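Local coordinates for hypothetic aldehyde deformylating oxygenase (Sulfolobus tokodaii, PDB 5V4T), which binds ferric iron in a ferritin-like helical bundle and probably acts as an oxidoreductase, with aldehyde deformylating oxygenase activity, at residues 1-12 with 125-134; 15-23 with 115-125. One frame throughout, in Å; residues are numbered along the deposited sequence.

Contact 1 of 2, residues 1-12 with 125-134; sequences MDKNWFSTPQEI and TSRKYNLLKF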
loop_
_atom_site.group_PDB
_atom_site.type_symbol
_atom_site.label_atom_id
_atom_site.label_comp_id
_atom_site.label_asym_id
_atom_site.label_seq_id
_atom_site.Cartn_x
_atom_site.Cartn_y
_atom_site.Cartn_z
ATOM N N MET A 1 -12.066 -8.054 -15.870
ATOM C CA MET A 1 -11.039 -7.119 -16.450
ATOM C C MET A 1 -11.728 -6.251 -17.477
ATOM O O MET A 1 -12.728 -6.669 -18.061
ATOM C CB MET A 1 -9.866 -7.876 -17.055
ATOM C CG MET A 1 -8.835 -6.996 -17.758
ATOM S SD MET A 1 -7.799 -8.081 -18.780
ATOM C CE MET A 1 -6.669 -8.663 -17.556
ATOM N N ASP A 2 -11.273 -5.007 -17.660
ATOM C CA ASP A 2 -12.055 -4.162 -18.489
ATOM C C ASP A 2 -11.846 -4.619 -19.927
ATOM O O ASP A 2 -10.724 -4.902 -20.334
ATOM C CB ASP A 2 -11.665 -2.709 -18.348
ATOM C CG ASP A 2 -12.156 -2.129 -16.991
ATOM O OD1 ASP A 2 -13.391 -2.005 -16.876
ATOM O OD2 ASP A 2 -11.319 -1.863 -16.075
ATOM N N LYS A 3 -12.911 -4.529 -20.687
ATOM C CA LYS A 3 -12.811 -4.991 -22.096
ATOM C C LYS A 3 -11.868 -4.139 -22.953
ATOM O O LYS A 3 -11.348 -4.646 -23.969
ATOM C CB LYS A 3 -14.209 -5.072 -22.744
ATOM C CG LYS A 3 -15.059 -3.806 -22.628
ATOM C CD LYS A 3 -16.549 -4.156 -22.526
ATOM C CE LYS A 3 -17.360 -3.137 -21.727
ATOM N NZ LYS A 3 -17.285 -1.783 -22.335
ATOM N N ASN A 4 -11.636 -2.867 -22.579
ATOM C CA ASN A 4 -10.642 -2.045 -23.245
ATOM C C ASN A 4 -9.233 -2.069 -22.691
ATOM O O ASN A 4 -8.444 -1.230 -23.051
ATOM C CB ASN A 4 -11.118 -0.599 -23.382
ATOM C CG ASN A 4 -11.474 0.033 -22.033
ATOM O OD1 ASN A 4 -11.851 -0.660 -21.079
ATOM N ND2 ASN A 4 -11.328 1.339 -21.962
ATOM N N TRP A 5 -8.910 -3.020 -21.844
ATOM C CA TRP A 5 -7.596 -3.120 -21.315
ATOM C C TRP A 5 -6.512 -3.227 -22.421
ATOM O O TRP A 5 -5.556 -2.445 -22.452
ATOM C CB TRP A 5 -7.519 -4.308 -20.390
ATOM C CG TRP A 5 -6.108 -4.644 -19.886
ATOM C CD1 TRP A 5 -5.289 -5.643 -20.324
ATOM C CD2 TRP A 5 -5.339 -3.926 -18.895
ATOM N NE1 TRP A 5 -4.097 -5.660 -19.622
ATOM C CE2 TRP A 5 -4.088 -4.570 -18.768
ATOM C CE3 TRP A 5 -5.609 -2.808 -18.079
ATOM C CZ2 TRP A 5 -3.136 -4.168 -17.855
ATOM C CZ3 TRP A 5 -4.648 -2.392 -17.223
ATOM C CH2 TRP A 5 -3.416 -3.050 -17.096
ATOM N N PHE A 6 -6.700 -4.164 -23.373
ATOM C CA PHE A 6 -5.639 -4.379 -24.333
ATOM C C PHE A 6 -5.541 -3.296 -25.373
ATOM O O PHE A 6 -4.486 -3.169 -26.030
ATOM C CB PHE A 6 -5.701 -5.815 -24.946
ATOM C CG PHE A 6 -5.192 -6.854 -24.031
ATOM C CD1 PHE A 6 -3.878 -6.828 -23.630
ATOM C CD2 PHE A 6 -6.012 -7.786 -23.489
ATOM C CE1 PHE A 6 -3.410 -7.769 -22.742
ATOM C CE2 PHE A 6 -5.555 -8.715 -22.589
ATOM C CZ PHE A 6 -4.245 -8.714 -22.236
ATOM N N SER A 7 -6.561 -2.456 -25.506
ATOM C CA SER A 7 -6.417 -1.303 -26.348
ATOM C C SER A 7 -5.757 -0.116 -25.653
ATOM O O SER A 7 -5.458 0.888 -26.255
ATOM C CB SER A 7 -7.770 -0.949 -26.956
ATOM O OG SER A 7 -8.730 -0.755 -26.009
ATOM N N THR A 8 -5.495 -0.235 -24.367
ATOM C CA THR A 8 -4.639 0.712 -23.672
ATOM C C THR A 8 -3.169 0.567 -24.131
ATOM O O THR A 8 -2.684 -0.557 -24.304
ATOM C CB THR A 8 -4.833 0.480 -22.154
ATOM O OG1 THR A 8 -6.245 0.502 -21.863
ATOM C CG2 THR A 8 -4.070 1.492 -21.285
ATOM N N PRO A 9 -2.443 1.681 -24.254
ATOM C CA PRO A 9 -1.035 1.581 -24.625
ATOM C C PRO A 9 -0.207 0.708 -23.713
ATOM O O PRO A 9 -0.416 0.651 -22.504
ATOM C CB PRO A 9 -0.560 3.038 -24.647
ATOM C CG PRO A 9 -1.802 3.798 -24.988
ATOM C CD PRO A 9 -2.842 3.104 -24.157
ATOM N N GLN A 10 0.756 0.012 -24.292
ATOM C CA GLN A 10 1.524 -0.940 -23.552
ATOM C C GLN A 10 2.254 -0.354 -22.345
ATOM O O GLN A 10 2.251 -0.955 -21.291
ATOM C CB GLN A 10 2.523 -1.611 -24.501
ATOM C CG GLN A 10 3.290 -2.685 -23.782
ATOM C CD GLN A 10 4.242 -3.384 -24.714
ATOM O OE1 GLN A 10 3.813 -4.084 -25.619
ATOM N NE2 GLN A 10 5.528 -3.173 -24.519
ATOM N N GLU A 11 2.897 0.785 -22.493
ATOM C CA GLU A 11 3.635 1.404 -21.351
ATOM C C GLU A 11 2.707 1.758 -20.170
ATOM O O GLU A 11 3.085 1.706 -18.989
ATOM C CB GLU A 11 4.350 2.682 -21.818
ATOM C CG GLU A 11 5.652 2.466 -22.581
ATOM C CD GLU A 11 6.482 3.766 -22.726
ATOM O OE1 GLU A 11 5.901 4.870 -22.866
ATOM O OE2 GLU A 11 7.731 3.694 -22.688
ATOM N N ILE A 12 1.477 2.080 -20.532
ATOM C CA ILE A 12 0.433 2.398 -19.531
ATOM C C ILE A 12 0.010 1.129 -18.835
ATOM O O ILE A 12 -0.017 1.039 -17.613
ATOM C CB ILE A 12 -0.740 3.055 -20.201
ATOM C CG1 ILE A 12 -0.301 4.340 -20.913
ATOM C CG2 ILE A 12 -1.833 3.311 -19.149
ATOM C CD1 ILE A 12 0.213 5.422 -20.003
ATOM N N THR A 125 -4.878 7.357 -13.501
ATOM C CA THR A 125 -4.471 6.704 -14.743
ATOM C C THR A 125 -5.641 5.881 -15.300
ATOM O O THR A 125 -5.945 5.924 -16.521
ATOM C CB THR A 125 -3.219 5.842 -14.543
ATOM O OG1 THR A 125 -2.158 6.682 -14.111
ATOM C CG2 THR A 125 -2.850 5.174 -15.845
ATOM N N SER A 126 -6.330 5.130 -14.447
ATOM C CA SER A 126 -7.459 4.330 -14.914
ATOM C C SER A 126 -8.585 5.212 -15.376
ATOM O O SER A 126 -9.269 4.888 -16.324
ATOM C CB SER A 126 -7.916 3.331 -13.878
ATOM O OG SER A 126 -8.291 3.908 -12.615
ATOM N N ARG A 127 -8.786 6.365 -14.735
ATOM C CA ARG A 127 -9.758 7.346 -15.218
ATOM C C ARG A 127 -9.425 7.858 -16.592
ATOM O O ARG A 127 -10.314 7.832 -17.466
ATOM C CB ARG A 127 -9.914 8.494 -14.223
ATOM C CG ARG A 127 -10.961 9.528 -14.569
ATOM C CD ARG A 127 -11.079 10.466 -13.364
ATOM N NE ARG A 127 -9.867 11.273 -13.181
ATOM C CZ ARG A 127 -9.258 11.557 -12.010
ATOM N NH1 ARG A 127 -9.655 11.061 -10.851
ATOM N NH2 ARG A 127 -8.213 12.356 -12.013
ATOM N N LYS A 128 -8.181 8.229 -16.806
ATOM C CA LYS A 128 -7.712 8.818 -18.053
ATOM C C LYS A 128 -7.930 7.845 -19.195
ATOM O O LYS A 128 -8.357 8.262 -20.292
ATOM C CB LYS A 128 -6.270 9.215 -17.916
ATOM C CG LYS A 128 -5.634 9.703 -19.211
ATOM C CD LYS A 128 -4.240 10.261 -19.042
ATOM C CE LYS A 128 -3.715 10.639 -20.430
ATOM N NZ LYS A 128 -2.441 11.386 -20.301
ATOM N N TYR A 129 -7.705 6.551 -18.928
ATOM C CA TYR A 129 -7.788 5.520 -19.959
ATOM C C TYR A 129 -9.117 4.783 -19.967
ATOM O O TYR A 129 -9.267 3.750 -20.618
ATOM C CB TYR A 129 -6.542 4.583 -19.925
ATOM C CG TYR A 129 -5.315 5.324 -20.346
ATOM C CD1 TYR A 129 -5.009 5.491 -21.719
ATOM C CD2 TYR A 129 -4.522 5.975 -19.421
ATOM C CE1 TYR A 129 -3.920 6.193 -22.085
ATOM C CE2 TYR A 129 -3.436 6.737 -19.810
ATOM C CZ TYR A 129 -3.155 6.856 -21.156
ATOM O OH TYR A 129 -2.074 7.583 -21.584
ATOM N N ASN A 130 -10.112 5.313 -19.270
ATOM C CA ASN A 130 -11.435 4.738 -19.286
ATOM C C ASN A 130 -11.538 3.270 -18.923
ATOM O O ASN A 130 -12.392 2.557 -19.461
ATOM C CB ASN A 130 -12.074 5.013 -20.667
ATOM C CG ASN A 130 -12.029 6.481 -21.007
ATOM O OD1 ASN A 130 -11.429 6.884 -21.999
ATOM N ND2 ASN A 130 -12.560 7.289 -20.133
ATOM N N LEU A 131 -10.726 2.841 -17.940
ATOM C CA LEU A 131 -10.780 1.501 -17.406
ATOM C C LEU A 131 -11.779 1.483 -16.240
ATOM O O LEU A 131 -11.414 1.666 -15.094
ATOM C CB LEU A 131 -9.428 1.013 -16.935
ATOM C CG LEU A 131 -8.358 0.974 -18.065
ATOM C CD1 LEU A 131 -6.976 0.805 -17.555
ATOM C CD2 LEU A 131 -8.744 -0.170 -19.035
ATOM N N LEU A 132 -13.042 1.324 -16.549
ATOM C CA LEU A 132 -14.077 1.692 -15.599
ATOM C C LEU A 132 -14.184 0.793 -14.391
ATOM O O LEU A 132 -14.308 1.304 -13.278
ATOM C CB LEU A 132 -15.454 1.755 -16.253
ATOM C CG LEU A 132 -15.551 2.738 -17.390
ATOM C CD1 LEU A 132 -16.986 2.823 -17.900
ATOM C CD2 LEU A 132 -15.069 4.138 -17.002
ATOM N N LYS A 133 -14.145 -0.531 -14.576
ATOM C CA LYS A 133 -14.211 -1.439 -13.447
ATOM C C LYS A 133 -12.964 -1.314 -12.604
ATOM O O LYS A 133 -13.044 -1.362 -11.388
ATOM C CB LYS A 133 -14.392 -2.879 -13.938
ATOM C CG LYS A 133 -15.732 -3.055 -14.613
ATOM C CD LYS A 133 -15.807 -4.479 -15.157
ATOM C CE LYS A 133 -16.956 -4.623 -16.103
ATOM N NZ LYS A 133 -16.912 -6.016 -16.647
ATOM N N PHE A 134 -11.809 -1.166 -13.232
ATOM C CA PHE A 134 -10.581 -1.004 -12.475
ATOM C C PHE A 134 -10.685 0.251 -11.611
ATOM O O PHE A 134 -10.351 0.240 -10.417
ATOM C CB PHE A 134 -9.355 -0.944 -13.377
ATOM C CG PHE A 134 -8.056 -1.046 -12.623
ATOM C CD1 PHE A 134 -7.579 -2.252 -12.144
ATOM C CD2 PHE A 134 -7.358 0.091 -12.339
ATOM C CE1 PHE A 134 -6.374 -2.334 -11.477
ATOM C CE2 PHE A 134 -6.171 0.028 -11.669
ATOM C CZ PHE A 134 -5.653 -1.188 -11.269
HETATM O O HOH W 1 -15.774 -4.680 -19.403
HETATM O O HOH W 2 -14.096 0.103 -19.366
HETATM O O HOH W 3 -7.869 2.566 -22.721
#

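Contact 2 of 2, residues 15-23 with 115-125; sequences GIKYLSAHF and ATVGLKILNET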
loop_
_atom_site.group_PDB
_atom_site.type_symbol
_atom_site.label_atom_id
_atom_site.label_comp_id
_atom_site.label_asym_id
_atom_site.label_seq_id
_atom_site.Cartn_x
_atom_site.Cartn_y
_atom_site.Cartn_z
ATOM N N GLY A 15 2.836 0.084 -16.482
ATOM C CA GLY A 15 2.879 0.908 -15.282
ATOM C C GLY A 15 1.779 0.564 -14.298
ATOM O O GLY A 15 1.996 0.540 -13.056
ATOM N N ILE A 16 0.596 0.330 -14.816
ATOM C CA ILE A 16 -0.517 -0.076 -13.973
ATOM C C ILE A 16 -0.253 -1.411 -13.313
ATOM O O ILE A 16 -0.518 -1.623 -12.122
ATOM C CB ILE A 16 -1.850 -0.110 -14.780
ATOM C CG1 ILE A 16 -2.218 1.316 -15.228
ATOM C CG2 ILE A 16 -2.941 -0.876 -14.020
ATOM C CD1 ILE A 16 -3.453 1.421 -16.072
ATOM N N LYS A 17 0.264 -2.372 -14.088
ATOM C CA LYS A 17 0.602 -3.630 -13.508
ATOM C C LYS A 17 1.689 -3.503 -12.478
ATOM O O LYS A 17 1.678 -4.213 -11.476
ATOM C CB LYS A 17 1.064 -4.630 -14.586
ATOM C CG LYS A 17 -0.078 -5.164 -15.409
ATOM C CD LYS A 17 0.470 -6.170 -16.427
ATOM C CE LYS A 17 0.882 -7.458 -15.748
ATOM N NZ LYS A 17 1.407 -8.440 -16.760
ATOM N N TYR A 18 2.660 -2.636 -12.721
ATOM C CA TYR A 18 3.779 -2.498 -11.772
ATOM C C TYR A 18 3.312 -1.983 -10.416
ATOM O O TYR A 18 3.617 -2.574 -9.359
ATOM C CB TYR A 18 4.804 -1.575 -12.308
ATOM C CG TYR A 18 5.959 -1.274 -11.381
ATOM C CD1 TYR A 18 6.947 -2.239 -11.133
ATOM C CD2 TYR A 18 6.030 -0.075 -10.681
ATOM C CE1 TYR A 18 8.006 -1.950 -10.305
ATOM C CE2 TYR A 18 7.114 0.211 -9.847
ATOM C CZ TYR A 18 8.090 -0.772 -9.664
ATOM O OH TYR A 18 9.161 -0.545 -8.804
ATOM N N LEU A 19 2.471 -0.973 -10.496
ATOM C CA LEU A 19 1.905 -0.409 -9.269
ATOM C C LEU A 19 0.941 -1.369 -8.602
ATOM O O LEU A 19 0.917 -1.498 -7.396
ATOM C CB LEU A 19 1.237 0.938 -9.520
ATOM C CG LEU A 19 2.215 2.049 -9.808
ATOM C CD1 LEU A 19 1.428 3.219 -10.356
ATOM C CD2 LEU A 19 3.054 2.426 -8.576
ATOM N N SER A 20 0.100 -2.057 -9.368
ATOM C CA SER A 20 -0.821 -3.022 -8.820
ATOM C C SER A 20 -0.085 -4.140 -8.072
ATOM O O SER A 20 -0.567 -4.625 -7.039
ATOM C CB SER A 20 -1.723 -3.627 -9.887
ATOM O OG SER A 20 -2.489 -2.612 -10.491
ATOM N N ALA A 21 1.086 -4.543 -8.583
ATOM C CA ALA A 21 1.849 -5.603 -7.906
ATOM C C ALA A 21 2.310 -5.177 -6.501
ATOM O O ALA A 21 2.568 -6.054 -5.638
ATOM C CB ALA A 21 3.086 -5.953 -8.730
ATOM N N HIS A 22 2.420 -3.893 -6.241
ATOM C CA HIS A 22 2.695 -3.408 -4.872
ATOM C C HIS A 22 1.541 -3.690 -3.925
ATOM O O HIS A 22 1.756 -3.887 -2.740
ATOM C CB HIS A 22 3.055 -1.917 -4.842
ATOM C CG HIS A 22 4.360 -1.595 -5.501
ATOM N ND1 HIS A 22 4.618 -1.840 -6.841
ATOM C CD2 HIS A 22 5.445 -0.929 -5.027
ATOM C CE1 HIS A 22 5.838 -1.416 -7.131
ATOM N NE2 HIS A 22 6.347 -0.837 -6.052
ATOM N N PHE A 23 0.336 -3.730 -4.447
ATOM C CA PHE A 23 -0.820 -4.154 -3.641
ATOM C C PHE A 23 -1.053 -5.637 -3.629
ATOM O O PHE A 23 -1.721 -6.164 -2.720
ATOM C CB PHE A 23 -2.087 -3.470 -4.168
ATOM C CG PHE A 23 -2.006 -1.983 -4.087
ATOM C CD1 PHE A 23 -1.388 -1.225 -5.068
ATOM C CD2 PHE A 23 -2.500 -1.308 -2.973
ATOM C CE1 PHE A 23 -1.272 0.149 -4.975
ATOM C CE2 PHE A 23 -2.361 0.069 -2.878
ATOM C CZ PHE A 23 -1.743 0.800 -3.879
ATOM N N ALA A 115 0.645 3.701 -0.050
ATOM C CA ALA A 115 -0.613 3.304 -0.730
ATOM C C ALA A 115 -1.352 4.518 -1.214
ATOM O O ALA A 115 -1.959 4.480 -2.291
ATOM C CB ALA A 115 -1.511 2.444 0.145
ATOM N N THR A 116 -1.353 5.619 -0.438
ATOM C CA THR A 116 -1.999 6.836 -0.818
ATOM C C THR A 116 -1.494 7.334 -2.177
ATOM O O THR A 116 -2.284 7.659 -3.085
ATOM C CB THR A 116 -1.838 7.936 0.286
ATOM O OG1 THR A 116 -2.336 7.420 1.536
ATOM C CG2 THR A 116 -2.557 9.190 -0.126
ATOM N N VAL A 117 -0.163 7.297 -2.365
ATOM C CA VAL A 117 0.445 7.682 -3.640
ATOM C C VAL A 117 0.134 6.693 -4.783
ATOM O O VAL A 117 -0.289 7.101 -5.873
ATOM C CB VAL A 117 1.945 7.871 -3.464
ATOM C CG1 VAL A 117 2.632 8.063 -4.804
ATOM C CG2 VAL A 117 2.161 9.056 -2.550
ATOM N N GLY A 118 0.261 5.411 -4.492
ATOM C CA GLY A 118 0.034 4.401 -5.505
ATOM C C GLY A 118 -1.404 4.403 -5.979
ATOM O O GLY A 118 -1.711 4.314 -7.183
ATOM N N LEU A 119 -2.324 4.542 -5.036
ATOM C CA LEU A 119 -3.751 4.559 -5.354
ATOM C C LEU A 119 -4.134 5.830 -6.128
ATOM O O LEU A 119 -4.966 5.803 -7.041
ATOM C CB LEU A 119 -4.604 4.438 -4.092
ATOM C CG LEU A 119 -4.530 3.070 -3.444
ATOM C CD1 LEU A 119 -5.091 3.047 -2.044
ATOM C CD2 LEU A 119 -5.240 2.043 -4.297
ATOM N N LYS A 120 -3.531 6.975 -5.770
ATOM C CA LYS A 120 -3.721 8.211 -6.554
ATOM C C LYS A 120 -3.330 7.971 -7.998
ATOM O O LYS A 120 -4.073 8.338 -8.927
ATOM C CB LYS A 120 -2.850 9.342 -5.968
ATOM C CG LYS A 120 -2.614 10.503 -6.942
ATOM C CD LYS A 120 -1.509 11.437 -6.375
ATOM C CE LYS A 120 -0.935 12.403 -7.413
ATOM N NZ LYS A 120 -2.032 13.390 -7.706
ATOM N N ILE A 121 -2.174 7.415 -8.229
ATOM C CA ILE A 121 -1.724 7.173 -9.590
ATOM C C ILE A 121 -2.656 6.198 -10.303
ATOM O O ILE A 121 -3.101 6.445 -11.402
ATOM C CB ILE A 121 -0.294 6.641 -9.621
ATOM C CG1 ILE A 121 0.682 7.687 -9.039
ATOM C CG2 ILE A 121 0.084 6.180 -11.008
ATOM C CD1 ILE A 121 2.018 7.063 -8.724
ATOM N N LEU A 122 -3.016 5.104 -9.629
ATOM C CA LEU A 122 -3.955 4.132 -10.222
ATOM C C LEU A 122 -5.300 4.707 -10.544
ATOM O O LEU A 122 -5.896 4.366 -11.589
ATOM C CB LEU A 122 -4.053 2.818 -9.393
ATOM C CG LEU A 122 -2.762 2.042 -9.360
ATOM C CD1 LEU A 122 -2.852 0.919 -8.341
ATOM C CD2 LEU A 122 -2.416 1.459 -10.737
ATOM N N ASN A 123 -5.830 5.549 -9.633
ATOM C CA ASN A 123 -7.114 6.224 -9.883
ATOM C C ASN A 123 -7.080 7.143 -11.089
ATOM O O ASN A 123 -7.848 7.042 -12.008
ATOM C CB ASN A 123 -7.457 7.013 -8.610
ATOM C CG ASN A 123 -8.826 7.598 -8.620
ATOM O OD1 ASN A 123 -9.671 7.364 -9.480
ATOM N ND2 ASN A 123 -9.081 8.411 -7.609
ATOM N N GLU A 124 -6.129 8.041 -11.062
ATOM C CA GLU A 124 -5.975 9.027 -12.135
ATOM C C GLU A 124 -5.731 8.362 -13.494
ATOM O O GLU A 124 -6.336 8.744 -14.493
ATOM C CB GLU A 124 -4.830 9.946 -11.824
ATOM C CG GLU A 124 -5.146 10.827 -10.643
ATOM C CD GLU A 124 -4.049 11.797 -10.284
ATOM O OE1 GLU A 124 -2.957 11.749 -10.871
ATOM O OE2 GLU A 124 -4.322 12.653 -9.384
ATOM N N THR A 125 -4.878 7.357 -13.501
ATOM C CA THR A 125 -4.471 6.704 -14.743
ATOM C C THR A 125 -5.641 5.881 -15.300
ATOM O O THR A 125 -5.945 5.924 -16.521
ATOM C CB THR A 125 -3.219 5.842 -14.543
ATOM O OG1 THR A 125 -2.158 6.682 -14.111
ATOM C CG2 THR A 125 -2.850 5.174 -15.845
#

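Contact 1 of 2, residues 1-12 with 125-134
Asp2 and Tyr129 each hold CG opposite their own carbonyl carbon (chi1 -73° and -68°), which brings the Asp2 carboxylate to the start of helix 132-155 and the Tyr129 ring against Ile12. The carboxylate takes two backbone N-H groups in its syn lone pairs: Lys133 N lies 2.8 Å from Asp2 OD1, and Phe134 N is 3.0 Å from Asp2 OD2. Two bonds fix its rotation, and Tyr67 OH adds a third at OD2. Between the helices, Asn130 is the C-prime residue of a Schellman motif ending helix 98-128. Its carbonyl O accepts from Asn4 ND2 at 3.0 Å, nearly straight (165°) but from above the carbonyl plane. Water 3 bridges Thr8 OG1 and Tyr129 O. Ile12 makes a CH-pi contact, CG2 standing 4.0 Å from the Tyr129 ring centroid, while its CD1 reaches Tyr129 OH at 3.5 Å. Leu131 CD1 touches the edge of the indole at Trp5 CE3 (3.9 Å). The N-terminal arm thus lies across the turn joining helices 98-128 and 132-155, with Tyr67 of helix 49-67 against Met1, Trp5 and Leu131, and continues into helix 10-23.

Contact 2 of 2, residues 15-23 with 115-125
Phe23 approaches helix 98-128 with the far end of its ring: Gly118 C lies at the edge, close to the ring plane and 4.2 Å from Phe23 CZ, a backbone approach. Leu119, Ala115 and Leu122 come at oblique angles, Leu119 CG being 3.6 Å from Phe23 CZ and Leu122 CD1 3.8 Å from Phe23 CE1. With CG anti to the carbonyl carbon (chi1 -61°), the ring is directed at helix 98-128, where it is a knob in the hole formed by Ala115, Gly118, Leu119 and Leu122. On the same helix as Phe23, His22 CE1 lies over one face of the Tyr18 ring, towards its rim, and His22 ND1 bonds to Tyr18 O in the imidazole plane.

Leu122 is the reciprocal knob, set among Ile16, Leu19, Ser20 and Phe23. This knobs-into-holes packing joins two helices of the ferritin-like bundle, whose segment axes approach to 10.0 Å and run roughly antiparallel at 145°. Towards the iron site, measured between nearest atoms, the Leu119 side chain is about 4 Å from that of the iron ligand Glu145, and the Ala115 side chain about 7 Å from the iron.

Leu19 CD1 meets Ile121 CG2 at 3.3 Å, closer than two methyl groups normally come, with one side chain set nearly perpendicular to the other. Ser20 OG, buried beside Leu122, bonds back to Ile16 O at 2.7 Å; that carbonyl also takes Ser20 N, from the opposite face of its plane. At the other end, the Ile16 and Thr125 side chains lie alongside each other pointing opposite ways, Ile16 CD1 against Thr125 CG2.

From the N terminus, residues 1-12 form the arm and first turn of helix 10-23, which then supplies residues 15-23. The chain returns to contact 2 at residues 115-125, closing the inner loop, and then reaches 125-134, which closes the outer loop of contact 1. Contact 2 is therefore nested inside contact 1, sharing Thr125. Their centres lie about 13 Å apart, and they touch: Phe134 CZ is 3.6 Å from Ser20 OG, and Leu131 CD1 is 3.9 Å from Ile16 CD1. Contact 2 packs the second half of helix 10-23 against the later part of helix 98-128, whereas contact 1 joins the arm and first turn to the end of helix 98-128 and the turn into helix 132-155.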